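Long-range contacts in AAEL008620-PA odorant-binding protein (Aedes aegypti, PDB 5V13), which binds juvenile hormone III in the hemolymph of the mosquito Aedes aegypti, as a member of the odorant-binding protein family: residues Q22-E27 / R142-D147; N107-M112 / A130-T135; G166-D171 / Q263-Y268; A191-V196 / G238-Y243; R216-A221 / V255-D260. All coordinates share one frame; numbering follows the deposited sequence.

Interaction 1. Residues Q22-E27 / R142-D147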
# COMPACT_ATOMS: atom_id res chain seq x y z
N GLN B 22 0.50 0.70 22.39
CA GLN B 22 1.19 1.22 21.23
C GLN B 22 0.41 2.39 20.64
O GLN B 22 -0.82 2.44 20.77
CB GLN B 22 1.37 0.13 20.16
CG GLN B 22 2.26 -1.02 20.60
CD GLN B 22 3.62 -0.54 21.00
OE1 GLN B 22 4.34 0.07 20.20
NE2 GLN B 22 3.99 -0.76 22.27
N PRO B 23 1.09 3.31 19.96
CA PRO B 23 0.39 4.39 19.25
C PRO B 23 -0.73 3.84 18.38
O PRO B 23 -0.57 2.81 17.71
CB PRO B 23 1.49 5.05 18.41
CG PRO B 23 2.74 4.76 19.17
CD PRO B 23 2.55 3.39 19.77
N ARG B 24 -1.88 4.51 18.42
CA ARG B 24 -3.04 4.07 17.66
C ARG B 24 -2.76 4.19 16.17
O ARG B 24 -2.34 5.25 15.69
CB ARG B 24 -4.26 4.92 18.03
CG ARG B 24 -4.63 4.92 19.54
CD ARG B 24 -5.02 3.52 20.05
NE ARG B 24 -3.89 2.70 20.50
CZ ARG B 24 -4.03 1.54 21.15
NH1 ARG B 24 -5.25 1.07 21.41
NH2 ARG B 24 -2.97 0.85 21.54
N THR B 25 -3.02 3.11 15.44
CA THR B 25 -2.96 3.12 13.97
C THR B 25 -4.20 3.79 13.40
O THR B 25 -5.19 4.01 14.11
CB THR B 25 -2.89 1.70 13.45
OG1 THR B 25 -4.13 1.04 13.72
CG2 THR B 25 -1.74 0.95 14.09
N PRO B 26 -4.19 4.11 12.10
CA PRO B 26 -5.44 4.60 11.46
C PRO B 26 -6.54 3.55 11.43
O PRO B 26 -7.71 3.92 11.36
CB PRO B 26 -4.99 5.00 10.05
CG PRO B 26 -3.66 4.31 9.84
CD PRO B 26 -3.03 4.24 11.19
N GLU B 27 -6.20 2.26 11.49
CA GLU B 27 -7.26 1.26 11.64
C GLU B 27 -7.94 1.42 12.99
O GLU B 27 -9.17 1.37 13.09
CB GLU B 27 -6.70 -0.16 11.49
CG GLU B 27 -7.74 -1.29 11.56
CD GLU B 27 -8.19 -1.66 12.98
OE1 GLU B 27 -9.37 -2.09 13.15
OE2 GLU B 27 -7.36 -1.55 13.92
N ARG B 142 -4.19 15.94 14.25
CA ARG B 142 -3.24 15.40 13.29
C ARG B 142 -2.66 14.07 13.75
O ARG B 142 -2.52 13.14 12.96
CB ARG B 142 -2.15 16.44 13.02
CG ARG B 142 -1.33 16.11 11.82
CD ARG B 142 -0.83 17.37 11.14
NE ARG B 142 -0.34 17.04 9.81
CZ ARG B 142 0.09 17.93 8.93
NH1 ARG B 142 0.10 19.23 9.23
NH2 ARG B 142 0.52 17.52 7.75
N MET B 143 -2.29 13.96 15.04
CA MET B 143 -1.59 12.76 15.50
C MET B 143 -2.50 11.56 15.61
O MET B 143 -2.01 10.43 15.65
CB MET B 143 -0.91 13.01 16.86
CG MET B 143 -1.87 13.18 18.05
SD MET B 143 -0.98 13.98 19.42
CE MET B 143 -1.99 13.63 20.87
N PHE B 144 -3.82 11.77 15.68
CA PHE B 144 -4.81 10.70 15.63
C PHE B 144 -5.45 10.56 14.25
O PHE B 144 -6.61 10.16 14.13
CB PHE B 144 -5.88 10.92 16.70
CG PHE B 144 -5.40 10.64 18.10
CD1 PHE B 144 -5.13 9.33 18.51
CD2 PHE B 144 -5.22 11.67 19.01
CE1 PHE B 144 -4.68 9.06 19.81
CE2 PHE B 144 -4.78 11.41 20.32
CZ PHE B 144 -4.51 10.10 20.71
N HIS B 145 -4.71 10.92 13.19
CA HIS B 145 -5.02 10.56 11.81
C HIS B 145 -6.23 11.32 11.26
O HIS B 145 -6.89 10.84 10.33
CB HIS B 145 -5.21 9.05 11.68
CG HIS B 145 -4.12 8.29 12.37
ND1 HIS B 145 -2.79 8.51 12.10
CD2 HIS B 145 -4.16 7.37 13.36
CE1 HIS B 145 -2.05 7.74 12.88
NE2 HIS B 145 -2.86 7.03 13.65
N GLY B 146 -6.47 12.51 11.78
CA GLY B 146 -7.57 13.33 11.30
C GLY B 146 -7.30 14.11 10.03
O GLY B 146 -8.26 14.59 9.42
N ASP B 147 -6.04 14.24 9.61
CA ASP B 147 -5.66 15.08 8.46
C ASP B 147 -5.19 14.16 7.35
O ASP B 147 -4.16 13.48 7.48
CB ASP B 147 -4.57 16.06 8.88
CG ASP B 147 -4.19 17.07 7.79
OD1 ASP B 147 -4.50 16.87 6.60
OD2 ASP B 147 -3.54 18.08 8.16

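Interaction 2. Residues N107-M112 / A130-T135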
# COMPACT_ATOMS: atom_id res chain seq x y z
N ASN B 107 4.99 19.10 27.43
CA ASN B 107 5.02 19.80 28.71
C ASN B 107 3.64 19.86 29.37
O ASN B 107 3.54 19.88 30.61
CB ASN B 107 5.57 21.21 28.54
CG ASN B 107 7.00 21.23 28.04
OD1 ASN B 107 7.70 20.22 28.07
ND2 ASN B 107 7.45 22.39 27.57
N ASN B 108 2.57 19.92 28.58
CA ASN B 108 1.24 20.18 29.11
C ASN B 108 0.44 18.93 29.44
O ASN B 108 -0.52 19.01 30.23
CB ASN B 108 0.43 21.02 28.11
CG ASN B 108 0.81 22.48 28.12
OD1 ASN B 108 1.19 23.04 29.15
ND2 ASN B 108 0.68 23.12 26.97
N ALA B 109 0.78 17.78 28.85
CA ALA B 109 -0.07 16.60 28.95
C ALA B 109 -0.31 16.19 30.40
O ALA B 109 -1.46 16.05 30.84
CB ALA B 109 0.54 15.44 28.16
N GLU B 110 0.77 16.00 31.17
CA GLU B 110 0.60 15.57 32.56
C GLU B 110 -0.10 16.62 33.41
O GLU B 110 -1.08 16.27 34.10
CB GLU B 110 1.95 15.14 33.15
CG GLU B 110 1.82 14.48 34.51
CD GLU B 110 3.16 14.32 35.21
OE1 GLU B 110 3.16 14.11 36.45
OE2 GLU B 110 4.20 14.42 34.54
N PRO B 111 0.29 17.90 33.41
CA PRO B 111 -0.42 18.85 34.29
C PRO B 111 -1.88 19.05 33.91
O PRO B 111 -2.73 19.14 34.81
CB PRO B 111 0.40 20.15 34.17
CG PRO B 111 1.31 19.97 33.03
CD PRO B 111 1.53 18.49 32.86
N MET B 112 -2.21 19.08 32.62
CA MET B 112 -3.60 19.32 32.23
C MET B 112 -4.49 18.09 32.34
O MET B 112 -5.70 18.22 32.53
CB MET B 112 -3.66 19.86 30.80
CG MET B 112 -3.18 21.29 30.68
SD MET B 112 -3.21 21.86 28.98
CE MET B 112 -2.68 23.56 29.20
N ALA B 130 -11.11 18.93 28.67
CA ALA B 130 -11.45 20.13 27.89
C ALA B 130 -10.26 21.06 27.69
O ALA B 130 -10.01 21.51 26.57
CB ALA B 130 -12.61 20.87 28.56
N THR B 131 -9.51 21.36 28.76
CA THR B 131 -8.42 22.34 28.65
C THR B 131 -7.32 21.84 27.71
O THR B 131 -6.86 22.58 26.83
CB THR B 131 -7.83 22.65 30.03
OG1 THR B 131 -8.81 23.30 30.86
CG2 THR B 131 -6.63 23.58 29.91
N PHE B 132 -6.90 20.59 27.89
CA PHE B 132 -5.89 20.00 27.01
C PHE B 132 -6.36 19.99 25.57
O PHE B 132 -5.60 20.29 24.64
CB PHE B 132 -5.58 18.58 27.49
CG PHE B 132 -4.54 17.86 26.67
CD1 PHE B 132 -3.20 18.15 26.82
CD2 PHE B 132 -4.92 16.85 25.78
CE1 PHE B 132 -2.24 17.48 26.06
CE2 PHE B 132 -3.97 16.17 25.02
CZ PHE B 132 -2.62 16.49 25.17
N TYR B 133 -7.62 19.61 25.35
CA TYR B 133 -8.12 19.52 23.99
C TYR B 133 -8.17 20.89 23.33
O TYR B 133 -7.88 21.02 22.13
CB TYR B 133 -9.50 18.86 24.00
CG TYR B 133 -10.02 18.55 22.61
CD1 TYR B 133 -9.46 17.53 21.86
CD2 TYR B 133 -11.07 19.28 22.06
CE1 TYR B 133 -9.92 17.24 20.60
CE2 TYR B 133 -11.54 19.00 20.79
CZ TYR B 133 -10.96 17.97 20.08
OH TYR B 133 -11.44 17.68 18.82
N ALA B 134 -8.54 21.93 24.08
CA ALA B 134 -8.61 23.27 23.50
C ALA B 134 -7.22 23.80 23.19
O ALA B 134 -7.01 24.44 22.15
CB ALA B 134 -9.35 24.23 24.44
N THR B 135 -6.25 23.50 24.05
CA THR B 135 -4.91 24.04 23.93
C THR B 135 -4.11 23.36 22.83
O THR B 135 -3.23 23.99 22.23
CB THR B 135 -4.19 23.93 25.28
OG1 THR B 135 -4.98 24.55 26.30
CG2 THR B 135 -2.81 24.61 25.24
O HOH W 1 -7.44 19.11 30.32

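Interaction 3. Residues G166-D171 / Q263-Y268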
# COMPACT_ATOMS: atom_id res chain seq x y z
N GLY B 166 -10.03 -1.11 2.91
CA GLY B 166 -10.45 -2.06 1.90
C GLY B 166 -9.91 -3.48 2.05
O GLY B 166 -10.35 -4.38 1.32
N GLN B 167 -8.96 -3.71 2.95
CA GLN B 167 -8.44 -5.05 3.23
C GLN B 167 -9.26 -5.71 4.33
O GLN B 167 -9.61 -5.06 5.33
CB GLN B 167 -6.97 -4.99 3.66
CG GLN B 167 -6.33 -6.38 3.86
CD GLN B 167 -4.87 -6.29 4.28
OE1 GLN B 167 -4.43 -5.26 4.78
NE2 GLN B 167 -4.12 -7.37 4.10
N MET B 168 -9.56 -6.99 4.16
CA MET B 168 -10.30 -7.71 5.20
C MET B 168 -9.33 -8.25 6.24
O MET B 168 -8.16 -8.51 5.96
CB MET B 168 -11.10 -8.88 4.61
CG MET B 168 -12.16 -8.44 3.61
SD MET B 168 -13.10 -9.82 2.92
CE MET B 168 -13.64 -9.14 1.36
N PHE B 169 -9.85 -8.45 7.46
CA PHE B 169 -8.98 -8.83 8.56
C PHE B 169 -8.44 -10.25 8.41
O PHE B 169 -7.29 -10.51 8.80
CB PHE B 169 -9.69 -8.67 9.91
CG PHE B 169 -9.06 -7.59 10.76
CD1 PHE B 169 -7.71 -7.66 11.08
CD2 PHE B 169 -9.80 -6.50 11.18
CE1 PHE B 169 -7.11 -6.65 11.83
CE2 PHE B 169 -9.19 -5.49 11.92
CZ PHE B 169 -7.85 -5.57 12.24
N VAL B 170 -9.22 -11.18 7.87
CA VAL B 170 -8.67 -12.54 7.75
C VAL B 170 -7.46 -12.54 6.83
O VAL B 170 -6.41 -13.12 7.16
CB VAL B 170 -9.75 -13.53 7.28
CG1 VAL B 170 -9.08 -14.89 6.94
CG2 VAL B 170 -10.77 -13.73 8.37
N ASP B 171 -7.56 -11.85 5.69
CA ASP B 171 -6.43 -11.73 4.76
C ASP B 171 -5.21 -11.11 5.45
O ASP B 171 -4.08 -11.58 5.26
CB ASP B 171 -6.82 -10.87 3.55
CG ASP B 171 -5.67 -10.68 2.56
OD1 ASP B 171 -5.32 -11.65 1.86
OD2 ASP B 171 -5.10 -9.57 2.48
N GLN B 263 -16.22 -9.83 5.88
CA GLN B 263 -16.57 -8.95 4.76
C GLN B 263 -16.78 -7.52 5.24
O GLN B 263 -16.44 -6.57 4.53
CB GLN B 263 -17.84 -9.44 4.06
CG GLN B 263 -17.94 -10.94 3.87
CD GLN B 263 -16.82 -11.50 3.02
OE1 GLN B 263 -16.56 -11.00 1.92
NE2 GLN B 263 -16.14 -12.54 3.52
N LYS B 264 -17.35 -7.36 6.44
CA LYS B 264 -17.60 -6.05 7.01
C LYS B 264 -16.34 -5.37 7.54
O LYS B 264 -16.41 -4.19 7.93
CB LYS B 264 -18.62 -6.14 8.15
CG LYS B 264 -19.98 -6.74 7.75
CD LYS B 264 -20.88 -6.78 8.99
CE LYS B 264 -21.91 -7.89 8.90
NZ LYS B 264 -22.71 -7.81 7.65
N THR B 265 -15.19 -6.05 7.58
CA THR B 265 -13.99 -5.40 8.08
C THR B 265 -13.21 -4.67 7.00
O THR B 265 -12.22 -4.02 7.32
CB THR B 265 -13.05 -6.42 8.76
OG1 THR B 265 -12.55 -7.34 7.79
CG2 THR B 265 -13.78 -7.17 9.88
N ALA B 266 -13.62 -4.79 5.73
CA ALA B 266 -12.89 -4.13 4.65
C ALA B 266 -13.03 -2.61 4.73
O ALA B 266 -12.03 -1.89 4.70
CB ALA B 266 -13.37 -4.64 3.29
N PHE B 267 -14.26 -2.11 4.84
CA PHE B 267 -14.55 -0.68 4.78
C PHE B 267 -15.37 -0.29 6.01
O PHE B 267 -16.57 -0.57 6.08
CB PHE B 267 -15.32 -0.32 3.51
CG PHE B 267 -14.59 -0.63 2.24
CD1 PHE B 267 -13.57 0.19 1.79
CD2 PHE B 267 -14.94 -1.74 1.48
CE1 PHE B 267 -12.90 -0.10 0.60
CE2 PHE B 267 -14.27 -2.04 0.29
CZ PHE B 267 -13.25 -1.21 -0.14
N TYR B 268 -14.72 0.40 6.97
CA TYR B 268 -15.42 0.79 8.19
C TYR B 268 -16.53 1.81 7.90
O TYR B 268 -17.59 1.78 8.53
CB TYR B 268 -14.41 1.34 9.19
CG TYR B 268 -13.51 0.26 9.76
CD1 TYR B 268 -13.70 -1.08 9.44
CD2 TYR B 268 -12.50 0.58 10.64
CE1 TYR B 268 -12.89 -2.09 9.98
CE2 TYR B 268 -11.68 -0.41 11.18
CZ TYR B 268 -11.88 -1.74 10.85
OH TYR B 268 -11.05 -2.72 11.41

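Interaction 4. Residues A191-V196 / G238-Y243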
# COMPACT_ATOMS: atom_id res chain seq x y z
N ALA B 191 -1.53 -18.01 16.82
CA ALA B 191 -1.22 -16.62 16.47
C ALA B 191 -2.20 -16.07 15.44
O ALA B 191 -2.55 -14.89 15.48
CB ALA B 191 0.22 -16.51 15.97
N PHE B 192 -2.64 -16.91 14.49
CA PHE B 192 -3.62 -16.47 13.51
C PHE B 192 -4.97 -16.20 14.17
O PHE B 192 -5.58 -15.15 13.95
CB PHE B 192 -3.76 -17.50 12.39
CG PHE B 192 -4.98 -17.33 11.54
CD1 PHE B 192 -5.03 -16.34 10.56
CD2 PHE B 192 -6.08 -18.16 11.69
CE1 PHE B 192 -6.16 -16.18 9.76
CE2 PHE B 192 -7.21 -18.01 10.90
CZ PHE B 192 -7.26 -17.02 9.94
N LEU B 193 -5.44 -17.14 15.00
CA LEU B 193 -6.70 -16.95 15.71
C LEU B 193 -6.67 -15.68 16.56
O LEU B 193 -7.64 -14.90 16.57
CB LEU B 193 -7.01 -18.17 16.59
CG LEU B 193 -7.25 -19.47 15.82
CD1 LEU B 193 -7.30 -20.68 16.75
CD2 LEU B 193 -8.52 -19.37 14.96
N ASP B 194 -5.58 -15.46 17.28
CA ASP B 194 -5.47 -14.27 18.12
C ASP B 194 -5.57 -13.00 17.27
O ASP B 194 -6.28 -12.05 17.64
CB ASP B 194 -4.16 -14.30 18.90
CG ASP B 194 -4.08 -13.21 19.96
OD1 ASP B 194 -4.92 -13.23 20.89
OD2 ASP B 194 -3.19 -12.34 19.85
N CYS B 195 -4.89 -12.98 16.13
CA CYS B 195 -4.95 -11.82 15.23
C CYS B 195 -6.38 -11.56 14.77
O CYS B 195 -6.85 -10.41 14.79
CB CYS B 195 -4.03 -12.03 14.03
SG CYS B 195 -4.07 -10.70 12.76
N VAL B 196 -7.09 -12.61 14.35
CA VAL B 196 -8.44 -12.44 13.82
C VAL B 196 -9.39 -11.97 14.91
O VAL B 196 -10.14 -11.01 14.73
CB VAL B 196 -8.95 -13.74 13.17
CG1 VAL B 196 -10.43 -13.59 12.78
CG2 VAL B 196 -8.13 -14.09 11.94
N GLY B 238 -7.47 -16.73 26.29
CA GLY B 238 -6.69 -17.40 25.27
C GLY B 238 -7.46 -17.59 23.98
O GLY B 238 -8.64 -17.95 24.00
N ALA B 239 -6.79 -17.35 22.84
CA ALA B 239 -7.47 -17.40 21.55
C ALA B 239 -7.84 -18.82 21.16
O ALA B 239 -8.91 -19.06 20.59
CB ALA B 239 -6.60 -16.76 20.47
N ARG B 240 -6.96 -19.78 21.46
CA ARG B 240 -7.26 -21.18 21.17
C ARG B 240 -8.48 -21.65 21.95
O ARG B 240 -9.34 -22.36 21.41
CB ARG B 240 -6.04 -22.04 21.49
CG ARG B 240 -6.28 -23.54 21.47
CD ARG B 240 -6.25 -24.09 20.05
NE ARG B 240 -4.95 -23.89 19.41
CZ ARG B 240 -4.74 -24.02 18.11
NH1 ARG B 240 -5.74 -24.36 17.31
NH2 ARG B 240 -3.53 -23.81 17.61
N GLN B 241 -8.58 -21.26 23.23
CA GLN B 241 -9.70 -21.71 24.06
C GLN B 241 -11.03 -21.17 23.56
O GLN B 241 -12.03 -21.89 23.55
CB GLN B 241 -9.49 -21.29 25.52
CG GLN B 241 -8.44 -22.11 26.27
CD GLN B 241 -7.07 -21.99 25.64
OE1 GLN B 241 -6.58 -20.89 25.38
NE2 GLN B 241 -6.45 -23.14 25.37
N LEU B 242 -11.06 -19.90 23.16
CA LEU B 242 -12.30 -19.34 22.63
C LEU B 242 -12.69 -20.04 21.33
O LEU B 242 -13.86 -20.42 21.13
CB LEU B 242 -12.15 -17.85 22.41
CG LEU B 242 -13.36 -17.15 21.76
CD1 LEU B 242 -14.60 -17.38 22.61
CD2 LEU B 242 -13.05 -15.67 21.62
N TYR B 243 -11.73 -20.21 20.42
CA TYR B 243 -11.99 -20.90 19.16
C TYR B 243 -12.52 -22.31 19.40
O TYR B 243 -13.55 -22.70 18.84
CB TYR B 243 -10.73 -20.93 18.31
CG TYR B 243 -10.86 -21.77 17.05
CD1 TYR B 243 -11.42 -21.25 15.90
CD2 TYR B 243 -10.43 -23.10 17.04
CE1 TYR B 243 -11.54 -22.02 14.74
CE2 TYR B 243 -10.55 -23.88 15.90
CZ TYR B 243 -11.10 -23.33 14.76
OH TYR B 243 -11.21 -24.11 13.63

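Interaction 5. Residues R216-A221 / V255-D260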
# COMPACT_ATOMS: atom_id res chain seq x y z
N ARG B 216 -23.36 -10.40 18.86
CA ARG B 216 -23.77 -9.49 17.79
C ARG B 216 -23.43 -10.05 16.41
O ARG B 216 -24.27 -10.05 15.50
CB ARG B 216 -23.09 -8.14 18.03
CG ARG B 216 -23.19 -7.10 16.94
CD ARG B 216 -22.39 -5.86 17.38
NE ARG B 216 -21.61 -5.26 16.31
CZ ARG B 216 -21.84 -4.06 15.78
NH1 ARG B 216 -22.84 -3.32 16.23
NH2 ARG B 216 -21.07 -3.61 14.80
N ASP B 217 -22.22 -10.57 16.24
CA ASP B 217 -21.82 -11.11 14.94
C ASP B 217 -22.55 -12.41 14.62
O ASP B 217 -22.90 -12.66 13.46
CB ASP B 217 -20.31 -11.30 14.88
CG ASP B 217 -19.58 -9.97 14.76
OD1 ASP B 217 -20.25 -8.97 14.42
OD2 ASP B 217 -18.35 -9.94 14.97
N TYR B 218 -22.78 -13.26 15.63
CA TYR B 218 -23.56 -14.47 15.39
C TYR B 218 -24.97 -14.11 14.94
O TYR B 218 -25.47 -14.67 13.95
CB TYR B 218 -23.61 -15.35 16.65
CG TYR B 218 -22.57 -16.46 16.62
CD1 TYR B 218 -21.22 -16.18 16.81
CD2 TYR B 218 -22.95 -17.79 16.40
CE1 TYR B 218 -20.27 -17.19 16.78
CE2 TYR B 218 -22.00 -18.81 16.37
CZ TYR B 218 -20.66 -18.50 16.56
OH TYR B 218 -19.70 -19.49 16.53
N GLU B 219 -25.61 -13.16 15.62
CA GLU B 219 -26.98 -12.79 15.28
C GLU B 219 -27.06 -12.17 13.88
O GLU B 219 -27.96 -12.49 13.10
CB GLU B 219 -27.55 -11.85 16.34
CG GLU B 219 -27.80 -12.53 17.68
CD GLU B 219 -28.24 -11.57 18.78
OE1 GLU B 219 -28.48 -12.03 19.92
OE2 GLU B 219 -28.34 -10.35 18.51
N ALA B 220 -26.11 -11.28 13.54
CA ALA B 220 -26.12 -10.66 12.22
C ALA B 220 -25.93 -11.67 11.10
O ALA B 220 -26.44 -11.48 9.99
CB ALA B 220 -25.04 -9.58 12.14
N ALA B 221 -25.20 -12.76 11.37
CA ALA B 221 -25.03 -13.83 10.39
C ALA B 221 -26.22 -14.78 10.34
O ALA B 221 -26.24 -15.67 9.48
CB ALA B 221 -23.76 -14.62 10.70
N VAL B 255 -17.64 -20.96 10.99
CA VAL B 255 -17.05 -20.51 9.74
C VAL B 255 -17.93 -19.45 9.09
O VAL B 255 -17.45 -18.42 8.61
CB VAL B 255 -16.79 -21.69 8.79
CG1 VAL B 255 -16.43 -21.19 7.40
CG2 VAL B 255 -15.66 -22.57 9.31
N ALA B 256 -19.25 -19.68 9.10
CA ALA B 256 -20.18 -18.73 8.49
C ALA B 256 -20.09 -17.36 9.16
O ALA B 256 -20.06 -16.33 8.47
CB ALA B 256 -21.60 -19.27 8.56
N VAL B 257 -20.05 -17.33 10.49
CA VAL B 257 -20.00 -16.05 11.20
C VAL B 257 -18.71 -15.31 10.89
O VAL B 257 -18.72 -14.11 10.62
CB VAL B 257 -20.18 -16.26 12.72
CG1 VAL B 257 -19.95 -14.94 13.45
CG2 VAL B 257 -21.56 -16.83 13.04
N ILE B 258 -17.57 -16.02 10.94
CA ILE B 258 -16.28 -15.39 10.65
C ILE B 258 -16.28 -14.80 9.25
O ILE B 258 -15.80 -13.68 9.03
CB ILE B 258 -15.13 -16.41 10.84
CG1 ILE B 258 -14.98 -16.75 12.33
CG2 ILE B 258 -13.82 -15.87 10.25
CD1 ILE B 258 -13.93 -17.83 12.62
N ARG B 259 -16.82 -15.54 8.28
CA ARG B 259 -16.88 -15.05 6.90
C ARG B 259 -17.75 -13.80 6.81
O ARG B 259 -17.38 -12.83 6.15
CB ARG B 259 -17.42 -16.13 5.97
CG ARG B 259 -16.35 -16.94 5.24
CD ARG B 259 -16.92 -17.73 4.05
NE ARG B 259 -17.22 -16.89 2.88
CZ ARG B 259 -16.33 -16.55 1.94
NH1 ARG B 259 -15.07 -16.97 2.02
NH2 ARG B 259 -16.70 -15.77 0.93
N ASP B 260 -18.91 -13.82 7.47
CA ASP B 260 -19.83 -12.69 7.43
C ASP B 260 -19.21 -11.44 8.04
O ASP B 260 -19.27 -10.36 7.44
CB ASP B 260 -21.12 -13.06 8.16
CG ASP B 260 -22.21 -12.03 7.96
OD1 ASP B 260 -22.73 -11.94 6.84
OD2 ASP B 260 -22.54 -11.30 8.93
O HOH W 2 -21.37 -11.58 11.49
O HOH W 3 -24.56 -9.76 8.25

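Interaction 1. Residues Q22-E27 / R142-D147
R24 is where 22-27 first meets the other segment: its CG lies 4.1 Å from CE1 of F144, at the edge of that ring. The chain then bends at chi2 and chi3 and carries the guanidinium back, so that NE and NH2 grip Q22 O side-on; NH1 forms a salt bridge with E205. The backbone of R24 carries the main polar link, since H145 NE2 donates to R24 O at 2.8 Å and 169°. The oxygen lies in the plane of the imidazole, whereas the donor is tilted from the carbonyl plane. T25, the N-cap of helix 26-38, adds its carbonyl carbon beside NE2. P26 then covers one imidazole face, its CD 3.9 Å from the ring centroid in a CH-pi contact, while M143 O lies over the opposite face. H145 can present its ring here because, at a phi of 72°, it is the C-prime residue of the Schellman motif ending helix 137-143. A helix start and a helix end are thus pinned by one side chain. P26 also packs on helix 151-158, F144 reaches Q90 of helix 84-94 and touches the bound hormone, and both F144 and H145 rest on T29 of helix 26-38.

Interaction 2. Residues N107-M112 / A130-T135
M112 and F132 bury most of this interface, between two nearly antiparallel helices whose axes approach to 9.7 Å at 160°. The thioether runs out extended from helix 99-113 (chi2 and chi3 both 178°) and lies across the backbone of its partner: SD is 3.8 Å from F132 CA. M112 CE lies 3.8 Å from T135 OG1. The same methyl also touches CG2 of T131, and both threonines cross the methionine chain at about a right angle. F132 reaches the opposite way. Its first torsion (chi1 -180°) turns the ring toward A109 and brings CE1 to 3.7 Å from A109 CA, while its CB meets M112 CB at 4.0 Å. A water adds the polar element, accepting from F132 N at 2.9 Å and probably donating to M112 O. T135 OG1 is turned back onto T131 O of its own helix. On the side toward helix 84-94, A109 leans on P84 and V88, and F132 meets F87 edge-to-face; F132 also touches I140 of helix 137-143, and on the same helix 122-135, Y133 touches the hormone.

Interaction 3. Residues G166-D171 / Q263-Y268
F169 N, the first amide past the N-cap residue M168 of helix 169-177, donates to T265 OG1 at 2.9 Å and 156°, and G166 N donates to A266 O at 2.8 Å; between them these bonds tie the N-cap junction of that helix to the turn that follows helix 251-264. The first is a case of an N-terminal helix amide satisfied from a distant segment: M168 holds the N-cap position, but the acceptor for the next N-H is the hydroxyl of T265. Its chi1 of 66° sets OG1 between backbone N and carbonyl carbon, where it also bonds N262 O. The second bond is bent, with the donor above the carbonyl plane. Between the two, A266 CA points its hydrogen at Q167 O, and K163 NZ bonds both Q167 O and T265 O, two acceptors that face each other.

Packing continues outward from this seam. M168 stretches its chain past A266 CB, with CG at 4.0 Å, and brings its methyl to OE1 of Q263, whose NE2 bonds R259 O and D178 of the third subunit. On another flank, Y268 OH, probably hydrogen-bonded to E27, lies at the edge of the F169 ring, 3.4 Å from CE2. G166, whose positive phi suits a glycine, places its CA over the F267 face, offset toward the rim and 3.8 Å from the ring centroid.

Interaction 4. Residues A191-V196 / G238-Y243
L193 and Y243 meet at about a right angle, both methyls of the leucine fork lying on one side of the Y243 ring near its CB end. CD2 is 3.6 Å from Y243 CD1, and L193 CD1 sits 3.7 Å from Y243 CG and close to CB, so both methyls are used on one partner. L193 can do this because its CG lies beside the backbone N (chi1 -64°), while Y243 holds its own CG anti to N and extends the ring past the leucine; the hydroxyl at its far end bonds R247. R240 closes over the same leucine from another direction. Bent at chi2 and chi3, it doubles back to place a guanidinium face above L193 CD1, with NH1 at 4.0 Å; that nitrogen also makes a weak hydrogen bond to P188 O.

A239 fills the point where the helices come nearest. Its methyl lies against the backbone of D194, 3.6 Å from N, and against CB of both L193 and D194. The short residue suits a crossing at 78° with axes 9.0 Å apart. D194 turns its carboxylate to R198, and the next residue, C195, fastens helix 190-199 to helix 169-177 through its disulfide with C173.

No hydrogen bond crosses between the two segments. Helix 190-199 and helix 239-247 are therefore held here by shape and apolar contact, methyls set against a tyrosine ring and against the flat guanidinium face that R240 lends.

Interaction 5. Residues R216-A221 / V255-D260
V257 drives one methyl onto the ring of Y218: CG2 stands 3.6 Å from the centroid, only 6° off the ring normal, a centred CH-pi contact. The valine torsion (chi1 173°) spreads its branches: CG1, anti to the backbone N, reaches D217 O at 3.7 Å and also the CD1 rim of Y218, while CG2 sits over the ring centre. A221 CB meets that second methyl at 3.9 Å and rests as well beside the carboxylate of D260.

Beside this apolar patch lie two waters, which form a second shell. D260 OD2 accepts from both, at 2.8 Å from the one that also donates to D217 O, and at 2.6 Å from the one that also donates to A220 O. The waters thereby supply the protons that link the carboxylate to the D217 and A220 carbonyls. Further out, the D217 carboxylate is positioned by R261, which probably offsets its charge, and by the indole N-H of W202, a tryptophan that also packs on V257; K223 and M228 also touch Y218.

The helices cross almost perpendicularly, at 96° with axes 9.0 Å apart. No direct hydrogen bond joins the segments, so the cohesion comes from a valine wedged against a tyrosine face, with solvent relaying between acceptors that could not bond each other directly.

Overall arrangement
Interactions 1 and 4 are buried, whereas 2, 3 and 5 are partly open. Interactions 1 and 2 belong to the hormone-binding part of the chain, where helices 122-135 and 137-143 follow each other; 2 is nested within the loop that 1 closes. Interactions 3 to 5 gather in the other half, 3 and 5 sharing helix 251-264 and 4 touching 3 through V170 and F192. Between the halves, E27 of interaction 1 meets Y268 of interaction 3 in a probable hydrogen bond. Where helix ends and turns meet, in 1 and 3, direct hydrogen bonds join the packing; where helix sides meet, apolar side chains dominate, with bridging water in 2 and 5.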